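Local structure of putative sortase (Streptococcus pneumoniae, 2W1K) at residues A[30-35]-A[99-104]; A[44-49]-A[182-187]; A[65-68]-A[73-76]; A[80-85]-A[90-95]. The protein probably acts as a class C sortase, a transpeptidase that covalently links pilin subunits during assembly of the pneumococcal pilus fibre. All blocks are in the same frame, centred on the assembly; numbering follows the deposited sequence. Where two conformers were deposited one is given.

Contact 1 (A[30-35]-A[99-104]); sequences AYNQRL and LPLDGT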
loop_
_atom_site.group_PDB
_atom_site.type_symbol
_atom_site.label_atom_id
_atom_site.label_comp_id
_atom_site.label_asym_id
_atom_site.label_seq_id
_atom_site.Cartn_x
_atom_site.Cartn_y
_atom_site.Cartn_z
ATOM N N ALA A 30 -6.482 -1.874 -15.677
ATOM C CA ALA A 30 -7.929 -2.005 -15.880
ATOM C C ALA A 30 -8.653 -1.548 -14.675
ATOM O O ALA A 30 -9.666 -0.804 -14.743
ATOM C CB ALA A 30 -8.367 -3.478 -16.152
ATOM N N TYR A 31 -8.185 -2.005 -13.523
ATOM C CA TYR A 31 -8.847 -1.554 -12.336
ATOM C C TYR A 31 -8.734 -0.016 -12.193
ATOM O O TYR A 31 -9.719 0.668 -11.797
ATOM C CB TYR A 31 -8.158 -2.185 -11.153
ATOM C CG TYR A 31 -8.713 -1.721 -9.773
ATOM C CD1 TYR A 31 -8.167 -0.605 -9.127
ATOM C CD2 TYR A 31 -9.695 -2.478 -9.092
ATOM C CE1 TYR A 31 -8.621 -0.221 -7.882
ATOM C CE2 TYR A 31 -10.180 -2.082 -7.828
ATOM C CZ TYR A 31 -9.634 -0.961 -7.221
ATOM O OH TYR A 31 -10.037 -0.499 -5.941
ATOM N N ASN A 32 -7.524 0.550 -12.447
ATOM C CA ASN A 32 -7.419 2.002 -12.281
ATOM C C ASN A 32 -8.380 2.739 -13.254
ATOM O O ASN A 32 -8.899 3.773 -12.902
ATOM C CB ASN A 32 -5.938 2.499 -12.390
ATOM C CG ASN A 32 -5.122 2.156 -11.139
ATOM O OD1 ASN A 32 -5.658 1.532 -10.231
ATOM N ND2 ASN A 32 -3.826 2.594 -11.057
ATOM N N GLN A 33 -8.609 2.176 -14.458
ATOM C CA GLN A 33 -9.376 2.798 -15.519
ATOM C C GLN A 33 -10.812 2.826 -15.095
ATOM O O GLN A 33 -11.455 3.827 -15.342
ATOM C CB GLN A 33 -9.288 2.066 -16.877
ATOM C CG GLN A 33 -7.832 2.040 -17.536
ATOM C CD GLN A 33 -7.393 3.312 -18.361
ATOM O OE1 GLN A 33 -6.521 4.137 -17.880
ATOM N NE2 GLN A 33 -7.997 3.489 -19.604
ATOM N N ARG A 34 -11.315 1.782 -14.399
ATOM C CA ARG A 34 -12.736 1.799 -13.970
ATOM C C ARG A 34 -13.089 2.764 -12.872
ATOM O O ARG A 34 -14.299 3.051 -12.674
ATOM C CB ARG A 34 -13.231 0.435 -13.487
ATOM C CG ARG A 34 -12.963 -0.684 -14.398
ATOM C CD ARG A 34 -13.588 -1.993 -14.007
ATOM N NE ARG A 34 -13.118 -2.608 -12.748
ATOM C CZ ARG A 34 -12.101 -3.456 -12.681
ATOM N NH1 ARG A 34 -11.414 -3.736 -13.801
ATOM N NH2 ARG A 34 -11.788 -4.027 -11.540
ATOM N N LEU A 35 -12.105 3.242 -12.097
ATOM C CA LEU A 35 -12.399 4.223 -11.034
ATOM C C LEU A 35 -13.029 5.566 -11.441
ATOM O O LEU A 35 -13.750 6.186 -10.621
ATOM C CB LEU A 35 -11.109 4.610 -10.332
ATOM C CG LEU A 35 -10.376 3.508 -9.596
ATOM C CD1 LEU A 35 -9.063 4.131 -9.065
ATOM C CD2 LEU A 35 -11.281 2.961 -8.487
ATOM N N LEU A 99 -4.574 1.485 -7.670
ATOM C CA LEU A 99 -3.390 0.645 -7.341
ATOM C C LEU A 99 -2.090 1.442 -7.677
ATOM O O LEU A 99 -2.087 2.372 -8.532
ATOM C CB LEU A 99 -3.444 -0.695 -8.142
ATOM C CG LEU A 99 -4.738 -1.458 -7.761
ATOM C CD1 LEU A 99 -5.053 -2.621 -8.820
ATOM C CD2 LEU A 99 -4.601 -2.174 -6.358
ATOM N N PRO A 100 -0.989 1.073 -7.018
ATOM C CA PRO A 100 0.211 1.933 -7.057
ATOM C C PRO A 100 1.023 1.795 -8.376
ATOM O O PRO A 100 2.080 1.193 -8.409
ATOM C CB PRO A 100 1.011 1.436 -5.784
ATOM C CG PRO A 100 0.619 -0.079 -5.780
ATOM C CD PRO A 100 -0.879 0.010 -5.953
ATOM N N LEU A 101 0.487 2.313 -9.491
ATOM C CA LEU A 101 1.196 2.190 -10.763
ATOM C C LEU A 101 1.741 3.553 -11.146
ATOM O O LEU A 101 1.390 4.519 -10.537
ATOM C CB LEU A 101 0.246 1.745 -11.883
ATOM C CG LEU A 101 -0.528 0.476 -11.673
ATOM C CD1 LEU A 101 -1.469 0.283 -12.922
ATOM C CD2 LEU A 101 0.420 -0.699 -11.569
ATOM N N ASP A 102 2.565 3.611 -12.172
ATOM C CA ASP A 102 3.108 4.850 -12.608
ATOM C C ASP A 102 2.060 5.815 -13.224
ATOM O O ASP A 102 0.982 5.423 -13.544
ATOM C CB ASP A 102 4.242 4.522 -13.519
ATOM C CG ASP A 102 3.768 3.755 -14.756
ATOM O OD1 ASP A 102 2.562 3.915 -15.180
ATOM O OD2 ASP A 102 4.627 2.995 -15.306
ATOM N N GLY A 103 2.381 7.110 -13.379
ATOM C CA GLY A 103 1.431 8.003 -14.057
ATOM C C GLY A 103 1.091 9.229 -13.224
ATOM O O GLY A 103 1.273 9.222 -11.980
ATOM N N THR A 104 0.664 10.322 -13.869
ATOM C CA THR A 104 0.277 11.535 -13.089
ATOM C C THR A 104 -1.042 11.281 -12.351
ATOM O O THR A 104 -1.844 10.478 -12.801
ATOM C CB THR A 104 0.083 12.734 -14.004
ATOM O OG1 THR A 104 -0.698 12.335 -15.124
ATOM C CG2 THR A 104 1.444 13.271 -14.502
#
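N32, on the last turns of helix 18-34, grips the backbone of L99 with both ends of its amide. Its OD1 accepts a hydrogen bond from L99 N at 2.8 Å, and its ND2 donates one to L99 O at 3.1 Å. The second bond is nearly straight, 170° at the hydrogen, with L99 O close to the N32 amide plane; the first is more bent, 147°. With CG beside the backbone N (chi1 -74°), the amide leaves the helix toward the loop. L99 O is shared: L101 N also reaches it, at 2.7 Å, closing the inverse gamma turn centred on P100, and both donors come from the same face of the carbonyl.

Y31 crosses L99 at about a right angle. Its CD1 meets L99 CD1 obliquely at 3.7 Å, while its hydroxyl bonds elsewhere, to D95 and G96. The CD1 methyl of L101 lies 3.8 Å from N32 ND2, packing against the nitrogen end of the amide.

Since one bond needs an oxygen and the other an NH2, the pairing fixes which way the N32 amide is turned, and a single side chain satisfies both backbone groups of L99, tying the loop to the helix.

Contact 2 (A[44-49]-A[182-187]); sequences PFLAEG and NKRLLV
F45 overlaps the guanidinium of R184 with its CB, which sits over one face of that group, offset toward the rim and 3.9 Å from R184 NH2. The aromatic ring itself does not stack: ring and guanidinium planes stand 83° apart, and R184 NE approaches the ring edge near its plane, 3.9 Å from F45 CD2. The two side chains slide past each other in opposite directions. At the guanidinium edge, L46 CD1 comes within 3.7 Å of R184 NH2. Within its own segment, P44 CB lies over one face of the F45 ring, offset toward its rim.

What orients R184 is a bend at chi2 (-74°), which folds the chain so that the head group turns back along its own strand. There NH1 donates to K183 O at 2.8 Å, 157° at the hydrogen, with the acceptor close to the guanidinium plane. F181 O takes a further bond from NH1, and D43 makes a salt bridge with NH2, so the group is gripped from several directions.

Both F45 and R184 also touch C175 on strand 168-176. An irregular segment, without helix or strand, that carries an Asp-Pro-aromatic sequence and is laid over a cysteine and an arginine on adjacent strands is consistent with the lid of class C pilus sortases, which covers the active-site groove of the sortase beta fold.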
loop_
_atom_site.group_PDB
_atom_site.type_symbol
_atom_site.label_atom_id
_atom_site.label_comp_id
_atom_site.label_asym_id
_atom_site.label_seq_id
_atom_site.Cartn_x
_atom_site.Cartn_y
_atom_site.Cartn_z
ATOM N N PRO A 44 -11.663 2.574 5.788
ATOM C CA PRO A 44 -11.084 1.247 6.015
ATOM C C PRO A 44 -11.195 0.750 7.460
ATOM O O PRO A 44 -11.100 -0.434 7.705
ATOM C CB PRO A 44 -9.622 1.431 5.628
ATOM C CG PRO A 44 -9.390 2.879 5.809
ATOM C CD PRO A 44 -10.628 3.557 5.394
ATOM N N PHE A 45 -11.464 1.622 8.397
ATOM C CA PHE A 45 -11.513 1.224 9.803
ATOM C C PHE A 45 -12.936 1.340 10.282
ATOM O O PHE A 45 -13.198 1.432 11.496
ATOM C CB PHE A 45 -10.500 2.029 10.681
ATOM C CG PHE A 45 -9.088 1.913 10.170
ATOM C CD1 PHE A 45 -8.381 0.737 10.384
ATOM C CD2 PHE A 45 -8.524 2.886 9.348
ATOM C CE1 PHE A 45 -7.060 0.574 9.871
ATOM C CE2 PHE A 45 -7.209 2.741 8.814
ATOM C CZ PHE A 45 -6.499 1.575 9.076
ATOM N N LEU A 46 -13.872 1.354 9.340
ATOM C CA LEU A 46 -15.104 0.847 9.781
ATOM C C LEU A 46 -15.120 -0.371 10.624
ATOM O O LEU A 46 -15.526 -0.259 11.812
ATOM C CB LEU A 46 -16.370 1.612 9.531
ATOM C CG LEU A 46 -16.432 2.241 10.991
ATOM C CD1 LEU A 46 -15.177 3.047 11.397
ATOM C CD2 LEU A 46 -17.739 3.001 11.410
ATOM N N ALA A 47 -14.460 -1.414 10.102
ATOM C CA ALA A 47 -15.143 -2.638 9.851
ATOM C C ALA A 47 -14.400 -3.529 8.827
ATOM O O ALA A 47 -13.224 -3.288 8.452
ATOM C CB ALA A 47 -16.520 -2.232 9.257
ATOM N N GLU A 48 -15.143 -4.549 8.373
ATOM C CA GLU A 48 -14.967 -5.116 7.051
ATOM C C GLU A 48 -15.344 -4.086 5.943
ATOM O O GLU A 48 -15.245 -2.856 6.129
ATOM C CB GLU A 48 -15.835 -6.365 6.906
ATOM C CG GLU A 48 -15.530 -7.470 7.907
ATOM C CD GLU A 48 -14.649 -8.593 7.296
ATOM O OE1 GLU A 48 -14.996 -9.077 6.204
ATOM O OE2 GLU A 48 -13.620 -8.999 7.879
ATOM N N GLY A 49 -15.763 -4.571 4.778
ATOM C CA GLY A 49 -15.957 -3.641 3.671
ATOM C C GLY A 49 -16.902 -4.075 2.580
ATOM O O GLY A 49 -16.512 -4.844 1.670
ATOM N N ASN A 182 -10.436 8.104 16.896
ATOM C CA ASN A 182 -11.550 8.670 16.298
ATOM C C ASN A 182 -11.149 9.531 15.094
ATOM O O ASN A 182 -11.992 10.159 14.427
ATOM C CB ASN A 182 -12.330 9.453 17.348
ATOM C CG ASN A 182 -11.605 10.654 17.862
ATOM O OD1 ASN A 182 -10.396 10.630 18.220
ATOM N ND2 ASN A 182 -12.374 11.743 17.989
ATOM N N LYS A 183 -9.858 9.532 14.804
ATOM C CA LYS A 183 -9.342 10.245 13.613
ATOM C C LYS A 183 -8.522 9.330 12.700
ATOM O O LYS A 183 -8.386 8.126 12.948
ATOM C CB LYS A 183 -8.582 11.520 14.053
ATOM C CG LYS A 183 -9.572 12.453 14.767
ATOM C CD LYS A 183 -8.982 13.766 15.128
ATOM C CE LYS A 183 -10.053 14.700 15.660
ATOM N NZ LYS A 183 -9.374 15.901 16.275
ATOM N N ARG A 184 -8.042 9.869 11.582
ATOM C CA ARG A 184 -7.218 9.017 10.709
ATOM C C ARG A 184 -5.973 9.816 10.461
ATOM O O ARG A 184 -6.059 10.976 10.047
ATOM C CB ARG A 184 -7.909 8.691 9.410
ATOM C CG ARG A 184 -9.293 8.162 9.574
ATOM C CD ARG A 184 -9.178 6.718 10.079
ATOM N NE ARG A 184 -10.491 6.141 10.264
ATOM C CZ ARG A 184 -11.102 5.985 11.463
ATOM N NH1 ARG A 184 -10.540 6.382 12.632
ATOM N NH2 ARG A 184 -12.277 5.417 11.489
ATOM N N LEU A 185 -4.837 9.206 10.752
ATOM C CA LEU A 185 -3.540 9.731 10.316
ATOM C C LEU A 185 -3.166 9.363 8.834
ATOM O O LEU A 185 -3.106 8.189 8.421
ATOM C CB LEU A 185 -2.435 9.323 11.299
ATOM C CG LEU A 185 -0.973 9.686 10.923
ATOM C CD1 LEU A 185 -0.795 11.180 10.712
ATOM C CD2 LEU A 185 -0.005 9.197 11.974
ATOM N N LEU A 186 -2.879 10.371 8.047
ATOM C CA LEU A 186 -2.396 10.123 6.679
ATOM C C LEU A 186 -0.949 10.526 6.558
ATOM O O LEU A 186 -0.629 11.647 6.808
ATOM C CB LEU A 186 -3.160 10.986 5.684
ATOM C CG LEU A 186 -4.516 10.590 5.092
ATOM C CD1 LEU A 186 -5.448 9.782 5.976
ATOM C CD2 LEU A 186 -5.252 11.745 4.355
ATOM N N VAL A 187 -0.108 9.641 6.040
ATOM C CA VAL A 187 1.251 9.954 5.730
ATOM C C VAL A 187 1.439 9.772 4.190
ATOM O O VAL A 187 1.253 8.678 3.651
ATOM C CB VAL A 187 2.214 8.980 6.536
ATOM C CG1 VAL A 187 3.632 9.414 6.331
ATOM C CG2 VAL A 187 1.883 8.958 8.098
#

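Contact 3 (A[65-68]-A[73-76]); sequences GYLS and EIME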
loop_
_atom_site.group_PDB
_atom_site.type_symbol
_atom_site.label_atom_id
_atom_site.label_comp_id
_atom_site.label_asym_id
_atom_site.label_seq_id
_atom_site.Cartn_x
_atom_site.Cartn_y
_atom_site.Cartn_z
ATOM N N GLY A 65 1.328 -7.208 -3.281
ATOM C CA GLY A 65 2.664 -6.564 -3.255
ATOM C C GLY A 65 3.278 -6.700 -1.878
ATOM O O GLY A 65 2.622 -7.204 -0.950
ATOM N N TYR A 66 4.552 -6.307 -1.748
ATOM C CA TYR A 66 5.162 -6.167 -0.432
ATOM C C TYR A 66 5.611 -4.760 -0.183
ATOM O O TYR A 66 6.164 -4.105 -1.088
ATOM C CB TYR A 66 6.376 -7.108 -0.217
ATOM C CG TYR A 66 5.934 -8.348 0.445
ATOM C CD1 TYR A 66 5.339 -9.322 -0.325
ATOM C CD2 TYR A 66 6.137 -8.593 1.796
ATOM C CE1 TYR A 66 4.921 -10.484 0.190
ATOM C CE2 TYR A 66 5.670 -9.822 2.373
ATOM C CZ TYR A 66 5.079 -10.707 1.518
ATOM O OH TYR A 66 4.584 -11.914 1.855
ATOM N N LEU A 67 5.454 -4.335 1.063
ATOM C CA LEU A 67 5.738 -2.971 1.387
ATOM C C LEU A 67 6.758 -2.927 2.560
ATOM O O LEU A 67 6.646 -3.658 3.577
ATOM C CB LEU A 67 4.420 -2.233 1.760
ATOM C CG LEU A 67 4.551 -0.727 2.083
ATOM C CD1 LEU A 67 3.211 -0.037 1.815
ATOM C CD2 LEU A 67 4.913 -0.466 3.592
ATOM N N SER A 68 7.713 -2.035 2.447
ATOM C CA SER A 68 8.762 -2.014 3.430
ATOM C C SER A 68 9.081 -0.569 3.800
ATOM O O SER A 68 9.098 0.294 2.929
ATOM C CB SER A 68 9.992 -2.744 2.876
ATOM O OG SER A 68 11.098 -2.440 3.651
ATOM N N GLU A 73 11.338 -0.475 10.643
ATOM C CA GLU A 73 11.381 -1.912 10.506
ATOM C C GLU A 73 10.014 -2.492 10.217
ATOM O O GLU A 73 9.599 -3.454 10.798
ATOM C CB GLU A 73 12.014 -2.531 11.711
ATOM C CG GLU A 73 13.458 -2.017 11.828
ATOM C CD GLU A 73 14.182 -2.545 13.034
ATOM O OE1 GLU A 73 13.492 -2.759 14.038
ATOM O OE2 GLU A 73 15.429 -2.751 12.966
ATOM N N ILE A 74 9.374 -1.940 9.210
ATOM C CA ILE A 74 8.126 -2.486 8.708
ATOM C C ILE A 74 8.371 -3.214 7.406
ATOM O O ILE A 74 8.936 -2.601 6.461
ATOM C CB ILE A 74 7.172 -1.336 8.444
ATOM C CG1 ILE A 74 6.823 -0.656 9.786
ATOM C CG2 ILE A 74 5.834 -1.843 7.705
ATOM C CD1 ILE A 74 5.941 0.652 9.618
ATOM N N MET A 75 7.977 -4.483 7.335
ATOM C CA MET A 75 8.070 -5.233 6.095
ATOM C C MET A 75 6.823 -6.143 6.010
ATOM O O MET A 75 6.783 -7.129 6.696
ATOM C CB MET A 75 9.385 -6.051 6.106
ATOM C CG MET A 75 9.658 -6.900 4.855
ATOM S SD MET A 75 11.154 -7.946 4.811
ATOM C CE MET A 75 12.481 -6.992 5.613
ATOM N N GLU A 76 5.816 -5.819 5.159
ATOM C CA GLU A 76 4.527 -6.515 5.232
ATOM C C GLU A 76 3.913 -6.831 3.853
ATOM O O GLU A 76 4.053 -6.059 2.894
ATOM C CB GLU A 76 3.533 -5.592 5.955
ATOM C CG GLU A 76 3.738 -5.309 7.400
ATOM C CD GLU A 76 3.552 -6.583 8.282
ATOM O OE1 GLU A 76 2.796 -7.520 7.901
ATOM O OE2 GLU A 76 4.192 -6.659 9.348
#
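E76 and L67 face each other as an antiparallel hydrogen-bonded pair, and together with I74 they bury the most surface here. L67 N donates to E76 O at 2.9 Å, and E76 N donates to L67 O at 2.8 Å; both bonds are near straight, at least 162° at the hydrogen. The strand segments 65-68 and 74-76 run at 173° to each other with axes 4.7 Å apart, as expected for neighbours in a hairpin.

The side chains of L67 and E76 emerge on the same face of the sheet. L67 holds CG anti to its backbone N (chi1 -178°), beside its carbonyl carbon, which carries the branch along the strand toward I74; L67 CD2 approaches I74 CG2 at 4.4 Å, a loose apolar touch. On this face both L67 and E76 also pack on L91 of strand 91-93.

CA-H...O contacts add to these: L67 O, already bonded to E76 N, lies 3.3 Å from M75 CA, and I74 O lies 3.1 Å from S68 CA, next to the non-hydrogen-bonded pair S68-M75. Y66 brings its ring obliquely to the carbonyl of E76, with CD2 3.5 Å from E76 O. S68 OG finds its partner elsewhere, in A209 O.

At the turn end, E73 and I74 both face I69 in a G1 beta bulge, E73 having positive phi. The polar work is thus done by the backbone: L67 and E76 satisfy each other's N-H and C=O in a largely buried place, while their side chains pack on L91.

Contact 4 (A[80-85]-A[90-95]); sequences LGADYH and GLAHVD
The beta-alpha-beta unit of strand 74-80, helix 84-89 and strand 91-93 closes here, where the end of the first strand lies beside the second. L80 and H93 form a parallel bridge with CA atoms 5.0 Å apart. Between these two segments one hydrogen bond crosses, from G81 N to H93 O at 3.0 Å, bent to 131° at the hydrogen. G81 has a positive phi (91°), a conformation that glycine, lacking a CB, can adopt, and the chain leaves the strand here.

Two alanines make the closest side-chain packing. A92 CB sits 3.5 Å from both G81 O and A82 CA, and A82 CB meets A92 CB at 3.8 Å. Two residues on from A92, V94 CG2 reaches A82 CB at 4.2 Å. On the side of the bridge where L80 and H93 project, L80 CD2 touches H93 CB at 4.1 Å; the imidazole, with CG anti to the backbone N (chi1 167°), leads away from L80, and its ND1 bonds to Y54 OH.

Beyond the bridge a water joins the diverging chains, accepting from A82 N at 2.9 Å and from D95 N at 3.1 Å. The residue after A82, D83, is the N-cap of helix 84-89, its OD1 accepting from H86 N.

The small methyl groups let the backbones come close, and the water takes over where the direct backbone pairing ends, so the polar N-H groups of A82 and D95 keep an acceptor as the strands part.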
loop_
_atom_site.group_PDB
_atom_site.type_symbol
_atom_site.label_atom_id
_atom_site.label_comp_id
_atom_site.label_asym_id
_atom_site.label_seq_id
_atom_site.Cartn_x
_atom_site.Cartn_y
_atom_site.Cartn_z
ATOM N N LEU A 80 -5.537 -6.808 -1.157
ATOM C CA LEU A 80 -6.514 -5.936 -1.846
ATOM C C LEU A 80 -7.862 -5.858 -1.118
ATOM O O LEU A 80 -8.651 -6.871 -1.079
ATOM C CB LEU A 80 -6.755 -6.482 -3.268
ATOM C CG LEU A 80 -5.483 -6.544 -4.148
ATOM C CD1 LEU A 80 -5.911 -7.082 -5.542
ATOM C CD2 LEU A 80 -4.830 -5.127 -4.245
ATOM N N GLY A 81 -8.236 -4.639 -0.728
ATOM C CA GLY A 81 -9.476 -4.462 0.035
ATOM C C GLY A 81 -9.322 -4.520 1.561
ATOM O O GLY A 81 -8.801 -5.458 2.104
ATOM N N ALA A 82 -9.750 -3.478 2.251
ATOM C CA ALA A 82 -9.262 -3.248 3.566
ATOM C C ALA A 82 -10.442 -3.667 4.437
ATOM O O ALA A 82 -11.212 -2.833 4.790
ATOM C CB ALA A 82 -8.959 -1.684 3.764
ATOM N N ASP A 83 -10.632 -4.948 4.693
ATOM C CA ASP A 83 -11.674 -5.397 5.639
ATOM C C ASP A 83 -10.935 -5.915 6.901
ATOM O O ASP A 83 -9.699 -5.944 6.974
ATOM C CB ASP A 83 -12.531 -6.506 5.030
ATOM C CG ASP A 83 -11.672 -7.620 4.464
ATOM O OD1 ASP A 83 -10.508 -7.755 4.920
ATOM O OD2 ASP A 83 -12.064 -8.297 3.487
ATOM N N TYR A 84 -11.709 -6.367 7.870
ATOM C CA TYR A 84 -11.197 -6.909 9.109
ATOM C C TYR A 84 -10.253 -8.040 8.853
ATOM O O TYR A 84 -9.249 -8.143 9.521
ATOM C CB TYR A 84 -12.401 -7.463 9.923
ATOM C CG TYR A 84 -12.053 -8.097 11.265
ATOM C CD1 TYR A 84 -12.194 -7.340 12.490
ATOM C CD2 TYR A 84 -11.586 -9.438 11.365
ATOM C CE1 TYR A 84 -11.920 -7.922 13.793
ATOM C CE2 TYR A 84 -11.271 -10.001 12.660
ATOM C CZ TYR A 84 -11.453 -9.225 13.843
ATOM O OH TYR A 84 -11.165 -9.755 15.068
ATOM N N HIS A 85 -10.635 -8.946 7.946
ATOM C CA HIS A 85 -9.886 -10.155 7.648
ATOM C C HIS A 85 -8.521 -9.767 7.144
ATOM O O HIS A 85 -7.501 -10.147 7.752
ATOM C CB HIS A 85 -10.698 -10.977 6.636
ATOM C CG HIS A 85 -9.972 -12.130 6.011
ATOM N ND1 HIS A 85 -9.973 -12.369 4.643
ATOM C CD2 HIS A 85 -9.191 -13.101 6.563
ATOM C CE1 HIS A 85 -9.230 -13.441 4.388
ATOM N NE2 HIS A 85 -8.776 -13.929 5.533
ATOM N N GLY A 90 -2.157 -8.213 7.564
ATOM C CA GLY A 90 -1.143 -7.425 6.880
ATOM C C GLY A 90 -1.722 -6.061 6.574
ATOM O O GLY A 90 -2.585 -5.534 7.356
ATOM N N LEU A 91 -1.214 -5.426 5.489
ATOM C CA LEU A 91 -1.668 -4.059 5.116
ATOM C C LEU A 91 -2.669 -4.267 4.011
ATOM O O LEU A 91 -2.700 -5.343 3.428
ATOM C CB LEU A 91 -0.494 -3.219 4.603
ATOM C CG LEU A 91 0.670 -3.213 5.583
ATOM C CD1 LEU A 91 1.846 -2.474 5.000
ATOM C CD2 LEU A 91 0.178 -2.594 7.027
ATOM N N ALA A 92 -3.496 -3.280 3.706
ATOM C CA ALA A 92 -4.582 -3.551 2.691
ATOM C C ALA A 92 -4.812 -2.331 1.847
ATOM O O ALA A 92 -5.027 -1.241 2.394
ATOM C CB ALA A 92 -5.876 -3.945 3.338
ATOM N N HIS A 93 -4.795 -2.501 0.507
ATOM C CA HIS A 93 -5.094 -1.398 -0.367
ATOM C C HIS A 93 -6.566 -1.015 -0.178
ATOM O O HIS A 93 -7.431 -1.893 0.033
ATOM C CB HIS A 93 -4.798 -1.799 -1.816
ATOM C CG HIS A 93 -5.354 -0.842 -2.803
ATOM N ND1 HIS A 93 -6.632 -0.978 -3.318
ATOM C CD2 HIS A 93 -4.834 0.300 -3.350
ATOM C CE1 HIS A 93 -6.881 0.039 -4.115
ATOM N NE2 HIS A 93 -5.821 0.831 -4.151
ATOM N N VAL A 94 -6.840 0.293 -0.181
ATOM C CA VAL A 94 -8.202 0.878 -0.036
ATOM C C VAL A 94 -8.945 0.976 -1.370
ATOM O O VAL A 94 -8.591 1.742 -2.261
ATOM C CB VAL A 94 -8.109 2.238 0.699
ATOM C CG1 VAL A 94 -9.522 2.913 0.845
ATOM C CG2 VAL A 94 -7.534 1.929 2.186
ATOM N N ASP A 95 -9.951 0.124 -1.528
ATOM C CA ASP A 95 -10.773 0.122 -2.725
ATOM C C ASP A 95 -11.290 1.526 -3.026
ATOM O O ASP A 95 -11.793 2.240 -2.115
ATOM C CB ASP A 95 -11.928 -0.835 -2.537
ATOM C CG ASP A 95 -12.800 -0.984 -3.833
ATOM O OD1 ASP A 95 -12.298 -1.350 -4.915
ATOM O OD2 ASP A 95 -14.003 -0.691 -3.797
HETATM O O HOH W 1 -11.100 -1.322 0.926
#

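In the fold
Along the chain contacts 3 and 4 follow in series, both nested within the loops closed by contacts 1 and 2, whose segments alternate. Contacts 2, 3 and 4 reach one mixed sheet. Contacts 3 and 4 share strand 74-80 and touch through the neighbouring strands 74-80 and 91-93, with centres about 14 Å apart. Contact 4 touches each of the other three: its centre lies about 11 Å from that of contact 2, which it meets through E48 and H85, and about 17 Å from that of contact 1, which it joins through Y31 and D95. Contacts 1 and 3 lie on opposite sides of the chain's centre. Helix 18-34 and the following lid-like segment are thereby held onto the sortase beta core.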